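Local atomic coordinates of enoyl-acyl carrier protein reductase (PDB entry 6KIA), a protein that probably reduces the enoyl group carried on acyl carrier protein, as in bacterial fatty acid synthesis, with NADH as the bound cofactor. Residues A155-T160 with G232-S237; E245-D250 with L310-K315; N204-T209 with G263-R268. All blocks are in the same frame, centred on the assembly; numbering follows the deposited sequence.

Interaction 1. Residues A155-T160 with G232-S237; sequences AFFAHT and GQVRYS. With NAI (1,4-dihydronicotinamide adenine dinucleotide), chain D.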
loop_
_atom_site.group_PDB
_atom_site.type_symbol
_atom_site.label_atom_id
_atom_site.label_comp_id
_atom_site.label_asym_id
_atom_site.label_seq_id
_atom_site.Cartn_x
_atom_site.Cartn_y
_atom_site.Cartn_z
ATOM N N ALA A 155 9.807 8.225 18.697
ATOM C CA ALA A 155 9.923 8.286 17.257
ATOM C C ALA A 155 8.976 7.247 16.611
ATOM O O ALA A 155 8.862 6.097 17.056
ATOM C CB ALA A 155 11.371 8.057 16.811
ATOM N N PHE A 156 8.342 7.681 15.534
ATOM C CA PHE A 156 7.359 6.902 14.785
ATOM C C PHE A 156 7.838 6.887 13.339
ATOM O O PHE A 156 7.783 7.907 12.640
ATOM C CB PHE A 156 5.974 7.582 14.930
ATOM C CG PHE A 156 4.790 6.781 14.425
ATOM C CD1 PHE A 156 3.561 6.888 15.068
ATOM C CD2 PHE A 156 4.919 5.852 13.406
ATOM C CE1 PHE A 156 2.441 6.147 14.623
ATOM C CE2 PHE A 156 3.809 5.112 12.963
ATOM C CZ PHE A 156 2.594 5.259 13.589
ATOM N N PHE A 157 8.337 5.733 12.892
ATOM C CA PHE A 157 8.809 5.583 11.520
ATOM C C PHE A 157 7.710 4.905 10.720
ATOM O O PHE A 157 7.382 3.757 11.006
ATOM C CB PHE A 157 10.101 4.742 11.448
ATOM C CG PHE A 157 11.300 5.385 12.088
ATOM C CD1 PHE A 157 12.142 6.216 11.356
ATOM C CD2 PHE A 157 11.595 5.126 13.403
ATOM C CE1 PHE A 157 13.268 6.787 11.935
ATOM C CE2 PHE A 157 12.714 5.677 13.998
ATOM C CZ PHE A 157 13.552 6.534 13.265
ATOM N N ALA A 158 7.120 5.609 9.750
ATOM C CA ALA A 158 6.004 5.046 8.980
ATOM C C ALA A 158 6.438 4.682 7.544
ATOM O O ALA A 158 6.646 5.546 6.685
ATOM C CB ALA A 158 4.832 6.035 8.961
ATOM N N HIS A 159 6.589 3.387 7.300
ATOM C CA HIS A 159 6.998 2.872 5.986
ATOM C C HIS A 159 5.797 2.808 5.069
ATOM O O HIS A 159 4.738 2.374 5.495
ATOM C CB HIS A 159 7.628 1.495 6.184
ATOM C CG HIS A 159 8.003 0.777 4.928
ATOM N ND1 HIS A 159 7.090 0.053 4.189
ATOM C CD2 HIS A 159 9.208 0.576 4.339
ATOM C CE1 HIS A 159 7.705 -0.510 3.165
ATOM N NE2 HIS A 159 8.991 -0.212 3.235
ATOM N N THR A 160 5.956 3.234 3.816
ATOM C CA THR A 160 4.836 3.202 2.868
ATOM C C THR A 160 5.240 2.589 1.542
ATOM O O THR A 160 4.412 2.476 0.639
ATOM C CB THR A 160 4.280 4.619 2.551
ATOM O OG1 THR A 160 5.275 5.349 1.821
ATOM C CG2 THR A 160 3.883 5.379 3.818
ATOM N N GLY A 232 12.830 7.078 25.783
ATOM C CA GLY A 232 11.937 7.222 24.637
ATOM C C GLY A 232 11.318 5.916 24.199
ATOM O O GLY A 232 11.718 4.848 24.657
ATOM N N GLN A 233 10.314 6.019 23.320
ATOM C CA GLN A 233 9.680 4.867 22.654
ATOM C C GLN A 233 9.862 4.972 21.151
ATOM O O GLN A 233 9.800 6.062 20.584
ATOM C CB GLN A 233 8.185 4.801 22.978
ATOM C CG GLN A 233 7.878 4.592 24.453
ATOM C CD GLN A 233 8.157 3.179 24.906
ATOM O OE1 GLN A 233 7.871 2.216 24.190
ATOM N NE2 GLN A 233 8.690 3.038 26.117
ATOM N N VAL A 234 10.088 3.838 20.502
ATOM C CA VAL A 234 10.224 3.812 19.049
ATOM C C VAL A 234 9.249 2.816 18.435
ATOM O O VAL A 234 9.100 1.686 18.920
ATOM C CB VAL A 234 11.665 3.456 18.636
ATOM C CG1 VAL A 234 11.793 3.317 17.102
ATOM C CG2 VAL A 234 12.621 4.501 19.167
ATOM N N ARG A 235 8.586 3.244 17.363
ATOM C CA ARG A 235 7.622 2.417 16.664
ATOM C C ARG A 235 7.903 2.433 15.154
ATOM O O ARG A 235 8.349 3.446 14.599
ATOM C CB ARG A 235 6.209 2.930 16.922
ATOM C CG ARG A 235 5.799 2.996 18.380
ATOM C CD ARG A 235 5.732 1.616 19.005
ATOM N NE ARG A 235 5.208 1.695 20.367
ATOM C CZ ARG A 235 5.977 1.737 21.449
ATOM N NH1 ARG A 235 7.288 1.677 21.318
ATOM N NH2 ARG A 235 5.431 1.824 22.655
ATOM N N TYR A 236 7.639 1.304 14.506
ATOM C CA TYR A 236 7.668 1.197 13.038
ATOM C C TYR A 236 6.314 0.708 12.569
ATOM O O TYR A 236 5.749 -0.200 13.180
ATOM C CB TYR A 236 8.741 0.227 12.554
ATOM C CG TYR A 236 10.124 0.607 13.026
ATOM C CD1 TYR A 236 10.560 0.233 14.294
ATOM C CD2 TYR A 236 10.975 1.368 12.230
ATOM C CE1 TYR A 236 11.815 0.600 14.750
ATOM C CE2 TYR A 236 12.238 1.727 12.687
ATOM C CZ TYR A 236 12.637 1.341 13.941
ATOM O OH TYR A 236 13.889 1.688 14.399
ATOM N N SER A 237 5.778 1.327 11.523
ATOM C CA SER A 237 4.536 0.833 10.929
ATOM C C SER A 237 4.789 0.625 9.443
ATOM O O SER A 237 5.691 1.253 8.867
ATOM C CB SER A 237 3.387 1.818 11.152
ATOM O OG SER A 237 3.616 3.021 10.422
HETATM P PA NAI D . 0.855 5.646 -3.343
HETATM O O1A NAI D . 0.329 6.948 -2.819
HETATM O O2A NAI D . 1.227 5.596 -4.811
HETATM O O5B NAI D . 2.079 5.233 -2.416
HETATM C C5B NAI D . 3.146 4.481 -2.958
HETATM C C4B NAI D . 4.305 4.709 -1.940
HETATM O O4B NAI D . 5.455 3.786 -2.422
HETATM C C3B NAI D . 4.747 5.915 -1.942
HETATM O O3B NAI D . 5.085 6.394 -0.577
HETATM C C2B NAI D . 6.106 5.866 -2.884
HETATM O O2B NAI D . 6.942 7.047 -2.600
HETATM C C1B NAI D . 6.646 4.740 -2.570
HETATM N N9A NAI D . 7.383 4.152 -3.708
HETATM C C8A NAI D . 7.031 3.659 -4.908
HETATM N N7A NAI D . 8.138 3.267 -5.535
HETATM C C5A NAI D . 9.187 3.510 -4.714
HETATM C C6A NAI D . 10.533 3.271 -4.946
HETATM N N6A NAI D . 11.263 2.715 -6.052
HETATM N N1A NAI D . 11.411 3.599 -3.984
HETATM C C2A NAI D . 10.975 4.166 -2.815
HETATM N N3A NAI D . 9.629 4.401 -2.585
HETATM C C4A NAI D . 8.738 4.065 -3.569
HETATM O O3 NAI D . -0.247 4.430 -3.134
HETATM P PN NAI D . -0.695 3.670 -1.784
HETATM O O1N NAI D . -1.204 4.652 -0.774
HETATM O O2N NAI D . -1.747 2.686 -2.271
HETATM O O5D NAI D . 0.588 2.901 -1.228
HETATM C C5D NAI D . 1.061 3.108 0.093
HETATM C C4D NAI D . 1.145 1.727 0.782
HETATM O O4D NAI D . -0.081 1.281 0.980
HETATM C C3D NAI D . 1.811 0.705 -0.135
HETATM O O3D NAI D . 2.783 -0.034 0.525
HETATM C C2D NAI D . 0.619 -0.215 -0.483
HETATM O O2D NAI D . 1.130 -1.514 -0.946
HETATM C C1D NAI D . -0.077 -0.259 0.623
HETATM N N1N NAI D . -1.457 -0.704 0.433
HETATM C C2N NAI D . -2.237 -0.242 -0.606
HETATM C C3N NAI D . -3.533 -0.745 -0.781
HETATM C C7N NAI D . -4.436 -0.228 -1.900
HETATM O O7N NAI D . -5.424 -0.865 -2.253
HETATM N N7N NAI D . -4.118 1.009 -2.520
HETATM C C4N NAI D . -4.070 -1.688 0.083
HETATM C C5N NAI D . -3.288 -2.111 1.165
HETATM C C6N NAI D . -1.988 -1.620 1.327
HETATM O O HOH W 1 3.153 2.914 7.772
#

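Interaction 2. Residues E245-D250 with L310-K315; sequences EILIDD and LKALKK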
loop_
_atom_site.group_PDB
_atom_site.type_symbol
_atom_site.label_atom_id
_atom_site.label_comp_id
_atom_site.label_asym_id
_atom_site.label_seq_id
_atom_site.Cartn_x
_atom_site.Cartn_y
_atom_site.Cartn_z
ATOM N N GLU A 245 -11.293 -8.571 5.397
ATOM C CA GLU A 245 -12.624 -9.081 5.739
ATOM C C GLU A 245 -13.677 -8.044 5.430
ATOM O O GLU A 245 -13.624 -6.876 5.893
ATOM C CB GLU A 245 -12.718 -9.474 7.214
ATOM C CG GLU A 245 -11.774 -10.581 7.625
ATOM C CD GLU A 245 -11.898 -10.956 9.092
ATOM O OE1 GLU A 245 -11.706 -10.070 9.938
ATOM O OE2 GLU A 245 -12.183 -12.132 9.402
ATOM N N ILE A 246 -14.657 -8.468 4.647
ATOM C CA ILE A 246 -15.745 -7.592 4.273
ATOM C C ILE A 246 -17.064 -8.335 4.489
ATOM O O ILE A 246 -17.055 -9.557 4.557
ATOM C CB ILE A 246 -15.609 -7.132 2.808
ATOM C CG1 ILE A 246 -15.959 -8.269 1.819
ATOM C CG2 ILE A 246 -14.219 -6.527 2.541
ATOM C CD1 ILE A 246 -15.809 -7.870 0.342
ATOM N N LEU A 247 -18.176 -7.607 4.556
ATOM C CA LEU A 247 -19.487 -8.225 4.766
ATOM C C LEU A 247 -19.946 -9.058 3.564
ATOM O O LEU A 247 -20.241 -8.526 2.499
ATOM C CB LEU A 247 -20.527 -7.151 5.041
ATOM C CG LEU A 247 -20.435 -6.697 6.495
ATOM C CD1 LEU A 247 -21.322 -5.487 6.760
ATOM C CD2 LEU A 247 -20.838 -7.827 7.423
ATOM N N ILE A 248 -19.996 -10.369 3.775
ATOM C CA ILE A 248 -20.554 -11.342 2.827
ATOM C C ILE A 248 -21.574 -12.151 3.638
ATOM O O ILE A 248 -21.237 -12.723 4.690
ATOM C CB ILE A 248 -19.446 -12.240 2.209
ATOM C CG1 ILE A 248 -18.474 -11.369 1.399
ATOM C CG2 ILE A 248 -20.067 -13.319 1.300
ATOM C CD1 ILE A 248 -17.195 -12.061 0.915
ATOM N N ASP A 249 -22.835 -12.115 3.204
ATOM C CA ASP A 249 -23.907 -12.816 3.904
ATOM C C ASP A 249 -23.995 -12.349 5.370
ATOM O O ASP A 249 -24.122 -13.160 6.287
ATOM C CB ASP A 249 -23.671 -14.330 3.814
ATOM C CG ASP A 249 -24.927 -15.144 4.056
ATOM O OD1 ASP A 249 -26.041 -14.590 3.914
ATOM O OD2 ASP A 249 -24.793 -16.347 4.370
ATOM N N ASP A 250 -23.909 -11.034 5.568
ATOM C CA ASP A 250 -23.980 -10.398 6.891
ATOM C C ASP A 250 -22.938 -10.920 7.890
ATOM O O ASP A 250 -23.128 -10.831 9.099
ATOM C CB ASP A 250 -25.391 -10.536 7.480
ATOM C CG ASP A 250 -25.688 -9.479 8.541
ATOM O OD1 ASP A 250 -25.232 -8.324 8.388
ATOM O OD2 ASP A 250 -26.380 -9.807 9.530
ATOM N N LEU A 310 -20.043 0.183 2.906
ATOM C CA LEU A 310 -21.320 0.873 3.166
ATOM C C LEU A 310 -22.199 0.100 4.165
ATOM O O LEU A 310 -22.787 0.674 5.100
ATOM C CB LEU A 310 -22.081 1.112 1.865
ATOM C CG LEU A 310 -21.578 2.282 1.022
ATOM C CD1 LEU A 310 -22.062 2.216 -0.417
ATOM C CD2 LEU A 310 -21.956 3.614 1.668
ATOM N N LYS A 311 -22.265 -1.214 3.982
ATOM C CA LYS A 311 -23.085 -2.033 4.857
ATOM C C LYS A 311 -22.464 -2.086 6.247
ATOM O O LYS A 311 -23.172 -2.046 7.257
ATOM C CB LYS A 311 -23.234 -3.436 4.255
ATOM C CG LYS A 311 -24.073 -3.445 3.004
ATOM C CD LYS A 311 -24.310 -4.857 2.511
ATOM C CE LYS A 311 -25.252 -4.876 1.328
ATOM N NZ LYS A 311 -26.605 -4.368 1.713
ATOM N N ALA A 312 -21.132 -2.036 6.294
ATOM C CA ALA A 312 -20.424 -2.043 7.572
ATOM C C ALA A 312 -20.713 -0.761 8.320
ATOM O O ALA A 312 -20.877 -0.778 9.560
ATOM C CB ALA A 312 -18.916 -2.237 7.340
ATOM N N LEU A 313 -20.835 0.344 7.582
ATOM C CA LEU A 313 -21.080 1.611 8.261
ATOM C C LEU A 313 -22.417 1.523 8.981
ATOM O O LEU A 313 -22.577 2.077 10.073
ATOM C CB LEU A 313 -21.085 2.796 7.303
ATOM C CG LEU A 313 -19.738 3.180 6.703
ATOM C CD1 LEU A 313 -19.874 4.393 5.806
ATOM C CD2 LEU A 313 -18.671 3.389 7.778
ATOM N N LYS A 314 -23.370 0.806 8.389
ATOM C CA LYS A 314 -24.678 0.694 9.023
ATOM C C LYS A 314 -24.620 -0.298 10.160
ATOM O O LYS A 314 -25.209 -0.080 11.230
ATOM C CB LYS A 314 -25.736 0.252 7.987
ATOM C CG LYS A 314 -26.158 1.344 7.035
ATOM C CD LYS A 314 -27.540 1.042 6.464
ATOM C CE LYS A 314 -28.233 2.295 5.969
ATOM N NZ LYS A 314 -29.287 1.932 4.980
ATOM N N LYS A 315 -23.859 -1.362 9.962
ATOM C CA LYS A 315 -23.852 -2.467 10.904
ATOM C C LYS A 315 -23.178 -2.082 12.224
ATOM O O LYS A 315 -23.600 -2.494 13.315
ATOM C CB LYS A 315 -23.130 -3.654 10.279
ATOM C CG LYS A 315 -23.048 -4.891 11.139
ATOM C CD LYS A 315 -22.322 -6.006 10.387
ATOM C CE LYS A 315 -22.262 -7.288 11.195
ATOM N NZ LYS A 315 -23.625 -7.886 11.321
#

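Interaction 3. Residues N204-T209 with G263-R268; sequences NFDEVT and GKAKMR. With NAI (1,4-dihydronicotinamide adenine dinucleotide), chain D.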
loop_
_atom_site.group_PDB
_atom_site.type_symbol
_atom_site.label_atom_id
_atom_site.label_comp_id
_atom_site.label_asym_id
_atom_site.label_seq_id
_atom_site.Cartn_x
_atom_site.Cartn_y
_atom_site.Cartn_z
ATOM N N ASN A 204 12.455 -7.301 -7.932
ATOM C CA ASN A 204 12.383 -5.868 -7.662
ATOM C C ASN A 204 11.291 -5.544 -6.642
ATOM O O ASN A 204 11.477 -4.683 -5.777
ATOM C CB ASN A 204 12.141 -5.089 -8.954
ATOM C CG ASN A 204 12.883 -3.762 -8.980
ATOM O OD1 ASN A 204 13.937 -3.603 -8.346
ATOM N ND2 ASN A 204 12.338 -2.803 -9.706
ATOM N N PHE A 205 10.165 -6.254 -6.730
ATOM C CA PHE A 205 9.069 -6.104 -5.768
ATOM C C PHE A 205 9.571 -6.439 -4.364
ATOM O O PHE A 205 9.306 -5.701 -3.407
ATOM C CB PHE A 205 7.875 -7.028 -6.089
ATOM C CG PHE A 205 6.993 -6.575 -7.242
ATOM C CD1 PHE A 205 7.306 -5.474 -8.019
ATOM C CD2 PHE A 205 5.832 -7.295 -7.538
ATOM C CE1 PHE A 205 6.460 -5.100 -9.086
ATOM C CE2 PHE A 205 4.983 -6.929 -8.601
ATOM C CZ PHE A 205 5.304 -5.834 -9.367
ATOM N N ASP A 206 10.289 -7.554 -4.219
ATOM C CA ASP A 206 10.830 -7.877 -2.897
ATOM C C ASP A 206 11.691 -6.728 -2.394
ATOM O O ASP A 206 11.599 -6.357 -1.212
ATOM C CB ASP A 206 11.662 -9.160 -2.913
ATOM C CG ASP A 206 10.837 -10.421 -2.728
ATOM O OD1 ASP A 206 9.603 -10.348 -2.536
ATOM O OD2 ASP A 206 11.445 -11.516 -2.783
ATOM N N GLU A 207 12.513 -6.148 -3.270
ATOM C CA GLU A 207 13.399 -5.071 -2.802
ATOM C C GLU A 207 12.621 -3.823 -2.336
ATOM O O GLU A 207 12.865 -3.284 -1.234
ATOM C CB GLU A 207 14.393 -4.660 -3.895
ATOM C CG GLU A 207 15.516 -5.640 -4.183
ATOM C CD GLU A 207 16.210 -6.171 -2.941
ATOM O OE1 GLU A 207 16.304 -5.435 -1.930
ATOM O OE2 GLU A 207 16.727 -7.309 -3.002
ATOM N N VAL A 208 11.698 -3.358 -3.168
ATOM C CA VAL A 208 10.980 -2.105 -2.898
ATOM C C VAL A 208 9.906 -2.230 -1.815
ATOM O O VAL A 208 9.800 -1.385 -0.925
ATOM C CB VAL A 208 10.293 -1.559 -4.189
ATOM C CG1 VAL A 208 9.568 -0.243 -3.884
ATOM C CG2 VAL A 208 11.323 -1.388 -5.344
ATOM N N THR A 209 9.094 -3.275 -1.921
ATOM C CA THR A 209 7.907 -3.456 -1.098
ATOM C C THR A 209 8.230 -4.079 0.248
ATOM O O THR A 209 7.544 -3.816 1.239
ATOM C CB THR A 209 6.885 -4.320 -1.864
ATOM O OG1 THR A 209 6.592 -3.650 -3.098
ATOM C CG2 THR A 209 5.604 -4.566 -1.067
ATOM N N GLY A 263 2.003 -9.944 -3.801
ATOM C CA GLY A 263 1.640 -10.780 -2.668
ATOM C C GLY A 263 2.809 -11.431 -1.949
ATOM O O GLY A 263 2.889 -11.424 -0.721
ATOM N N LYS A 264 3.714 -12.007 -2.720
ATOM C CA LYS A 264 4.931 -12.590 -2.146
ATOM C C LYS A 264 5.748 -11.556 -1.356
ATOM O O LYS A 264 6.263 -11.847 -0.263
ATOM C CB LYS A 264 5.778 -13.223 -3.252
ATOM C CG LYS A 264 5.175 -14.484 -3.836
ATOM C CD LYS A 264 5.197 -15.596 -2.794
ATOM C CE LYS A 264 4.609 -16.899 -3.317
ATOM N NZ LYS A 264 4.566 -17.918 -2.225
ATOM N N ALA A 265 5.898 -10.361 -1.925
ATOM C CA ALA A 265 6.660 -9.298 -1.254
ATOM C C ALA A 265 5.943 -8.843 0.014
ATOM O O ALA A 265 6.586 -8.559 1.024
ATOM C CB ALA A 265 6.880 -8.116 -2.197
ATOM N N LYS A 266 4.607 -8.778 -0.021
ATOM C CA LYS A 266 3.877 -8.369 1.189
ATOM C C LYS A 266 4.026 -9.434 2.298
ATOM O O LYS A 266 4.016 -9.102 3.480
ATOM C CB LYS A 266 2.395 -8.118 0.893
ATOM C CG LYS A 266 2.131 -6.826 0.069
ATOM C CD LYS A 266 2.601 -5.588 0.865
ATOM C CE LYS A 266 2.152 -4.297 0.180
ATOM N NZ LYS A 266 2.635 -3.046 0.846
ATOM N N MET A 267 4.132 -10.714 1.926
ATOM C CA MET A 267 4.328 -11.716 2.981
ATOM C C MET A 267 5.764 -11.674 3.514
ATOM O O MET A 267 6.019 -11.953 4.701
ATOM C CB MET A 267 3.945 -13.110 2.485
ATOM C CG MET A 267 2.436 -13.245 2.410
ATOM S SD MET A 267 1.879 -14.900 1.890
ATOM C CE MET A 267 2.423 -14.915 0.194
ATOM N N ARG A 268 6.700 -11.278 2.664
ATOM C CA ARG A 268 8.066 -11.088 3.134
ATOM C C ARG A 268 8.142 -9.886 4.089
ATOM O O ARG A 268 8.843 -9.918 5.102
ATOM C CB ARG A 268 9.013 -10.883 1.957
ATOM C CG ARG A 268 10.473 -10.799 2.355
ATOM C CD ARG A 268 11.375 -10.679 1.132
ATOM N NE ARG A 268 12.778 -10.689 1.529
ATOM C CZ ARG A 268 13.498 -11.794 1.715
ATOM N NH1 ARG A 268 12.966 -12.992 1.498
ATOM N NH2 ARG A 268 14.759 -11.695 2.096
HETATM P PA NAI D . 0.855 5.646 -3.343
HETATM O O1A NAI D . 0.329 6.948 -2.819
HETATM O O2A NAI D . 1.227 5.596 -4.811
HETATM O O5B NAI D . 2.079 5.233 -2.416
HETATM C C5B NAI D . 3.146 4.481 -2.958
HETATM C C4B NAI D . 4.305 4.709 -1.940
HETATM O O4B NAI D . 5.455 3.786 -2.422
HETATM C C3B NAI D . 4.747 5.915 -1.942
HETATM O O3B NAI D . 5.085 6.394 -0.577
HETATM C C2B NAI D . 6.106 5.866 -2.884
HETATM O O2B NAI D . 6.942 7.047 -2.600
HETATM C C1B NAI D . 6.646 4.740 -2.570
HETATM N N9A NAI D . 7.383 4.152 -3.708
HETATM C C8A NAI D . 7.031 3.659 -4.908
HETATM N N7A NAI D . 8.138 3.267 -5.535
HETATM C C5A NAI D . 9.187 3.510 -4.714
HETATM C C6A NAI D . 10.533 3.271 -4.946
HETATM N N6A NAI D . 11.263 2.715 -6.052
HETATM N N1A NAI D . 11.411 3.599 -3.984
HETATM C C2A NAI D . 10.975 4.166 -2.815
HETATM N N3A NAI D . 9.629 4.401 -2.585
HETATM C C4A NAI D . 8.738 4.065 -3.569
HETATM O O3 NAI D . -0.247 4.430 -3.134
HETATM P PN NAI D . -0.695 3.670 -1.784
HETATM O O1N NAI D . -1.204 4.652 -0.774
HETATM O O2N NAI D . -1.747 2.686 -2.271
HETATM O O5D NAI D . 0.588 2.901 -1.228
HETATM C C5D NAI D . 1.061 3.108 0.093
HETATM C C4D NAI D . 1.145 1.727 0.782
HETATM O O4D NAI D . -0.081 1.281 0.980
HETATM C C3D NAI D . 1.811 0.705 -0.135
HETATM O O3D NAI D . 2.783 -0.034 0.525
HETATM C C2D NAI D . 0.619 -0.215 -0.483
HETATM O O2D NAI D . 1.130 -1.514 -0.946
HETATM C C1D NAI D . -0.077 -0.259 0.623
HETATM N N1N NAI D . -1.457 -0.704 0.433
HETATM C C2N NAI D . -2.237 -0.242 -0.606
HETATM C C3N NAI D . -3.533 -0.745 -0.781
HETATM C C7N NAI D . -4.436 -0.228 -1.900
HETATM O O7N NAI D . -5.424 -0.865 -2.253
HETATM N N7N NAI D . -4.118 1.009 -2.520
HETATM C C4N NAI D . -4.070 -1.688 0.083
HETATM C C5N NAI D . -3.288 -2.111 1.165
HETATM C C6N NAI D . -1.988 -1.620 1.327
HETATM O O HOH W 2 8.873 -12.556 -1.199
HETATM O O HOH W 3 5.299 -2.366 1.493
#

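Interaction 1. Residues A155-T160 with G232-S237
Residues A155-H159 and V234-S237 run as neighbouring parallel strands, 4.8 Å apart axis to axis and 12° from exactly aligned, joined by five backbone hydrogen bonds: A155 N to Q233 O, R235 N to A155 O, F157 N to R235 O, S237 N to F157 O and H159 N to S237 O. The pair belongs to the central sheet of a Rossmann-type fold, and strand 21-25 bonds to the other edge of 155-159. A155, F157, V234 and Y236 look to one face, where helix 196-219 packs on F157 and Y236. The F157 and Y236 side chains run alongside each other in the same direction, their ring planes only 11° apart but so displaced that they hardly overlap; the closest atoms are F157 CD2 and Y236 CE2 at 3.5 Å. V234 CG1 sits at the edge of the F157 ring, 4.0 Å from CE2, while the Y236 hydroxyl is bonded to S220 and R224. On the other face, with F156, R235, A158 and S237, the serine oxygen turns between its own backbone N and carbonyl carbon (chi1 67°), which puts OG in the plane of the F156 ring, 3.3 Å from CE2. From there the R235 chain folds back, and its NH1 and NH2 both donate to OE1 of Q233. A water hydrogen-bonded to S237 OG donates to H159 O at 2.8 Å. Just beyond the strand, the chain reaches the NADH at T160: its O accepts from the nicotinamide-ribose O3D, and T160 OG1 donates to O3B of the adenosine ribose at 2.6 Å.

Interaction 2. Residues E245-D250 with L310-K315
L247 carries this contact, its forked end pressed against one side of the helix 310-315. The CD1 branch reaches the helix backbone itself, lying 3.5 Å from A312 N and 3.6 Å from K311 C, with the CB atoms of K311 and A312 around it. The other branch, CD2, meets the aliphatic stem of K315, 3.8 Å from CD. This lysine leaves the helix with CG anti to its amide nitrogen (chi1 180°) and stays extended as far as CE, so that the stem crosses the leucine before the chain bends at its last torsion. The bend delivers NZ to D250, where it makes a salt bridge with OD1 that is weak as a hydrogen bond, at 3.4 Å. Both charged residues are at the exposed border of the contact, whereas L247 and A312 are buried.

Further out, Y252 of strand 251-255, the hairpin's second strand, touches L247, A312 and K315. A430 of helix 426-436 packs on A312 and L313. D250 is brought to the lysine by the two-residue turn D249-D250, both members of which have positive phi. Strand 245-248 and the helix axis stand 84° apart, 8.4 Å at closest approach, so the strand lies across the helix. Its antiparallel pairing with 251-255 through that short turn, which resembles type I', is that of a two-stranded beta hairpin.

Interaction 3. Residues N204-T209 with G263-R268
Two helices pack here around a small residue, A265 of G263-R268 fitting against F205, D206 and T209 of N204-T209, and form part of the wall of the NADH pocket of the Rossmann-type fold. Their axes cross at -41° and come within 8.5 Å, and the small side chain lets the backbones approach until the CA atoms of D206 and A265 are 4.7 Å apart. A265 CB points into the first helix, where it is met by F205 O, by D206 OD1 at 3.5 Å and by T209 CB at 3.8 Å. At one border the D206 carboxylate lies over the stem of R268, D206 CG being 3.9 Å from R268 CD, and the two side chains cross nearly at a right angle. Opposite charges are close, but no N-H of the guanidinium points at the acid; R268 NE is instead hydrogen-bonded to N211, further along the first helix. A water donates to D206 OD1 and, weakly, to K264 O, linking 204-209 to 263-268, which share no direct hydrogen bond. On the cofactor side V208 CG1 touches the adenine, and K266 follows a bent path (chi2 -62°) that carries its stem past T209, CE lying 3.7 Å from T209 CG2. T209 OG1 is itself hydrogen-bonded to Q262 and G163. Four acceptors gather round the ammonium, more than its three N-H can serve with one straight bond each: Y239 O, a water also near T209 O, and, reminiscent of the lysine of short-chain dehydrogenases/reductases, the nicotinamide-ribose hydroxyls, with K266 NZ 2.8 Å from O2D and 3.0 Å from O3D.

Read from the N terminus, the chain illustrates how contacts that alternate along it, interactions 1 and 3, can meet at one cofactor while another stays apart. Strand 155-159 comes first, and interaction 1 closes a largely helical loop when 232-237 settles beside it. Within that loop lies 204-209, whose partner 263-268 arrives only later, so interactions 1 and 3 cross; they touch through H159 CE1 and T209 O. Interaction 2 opens at 245-250, after interaction 1 has closed, and ends at 310-315, thereby crossing interaction 3. Its nearest atoms lie about 14 Å from those of interaction 3 and about 19 Å from those of interaction 1; it ties the 244-255 hairpin to helix 309-315.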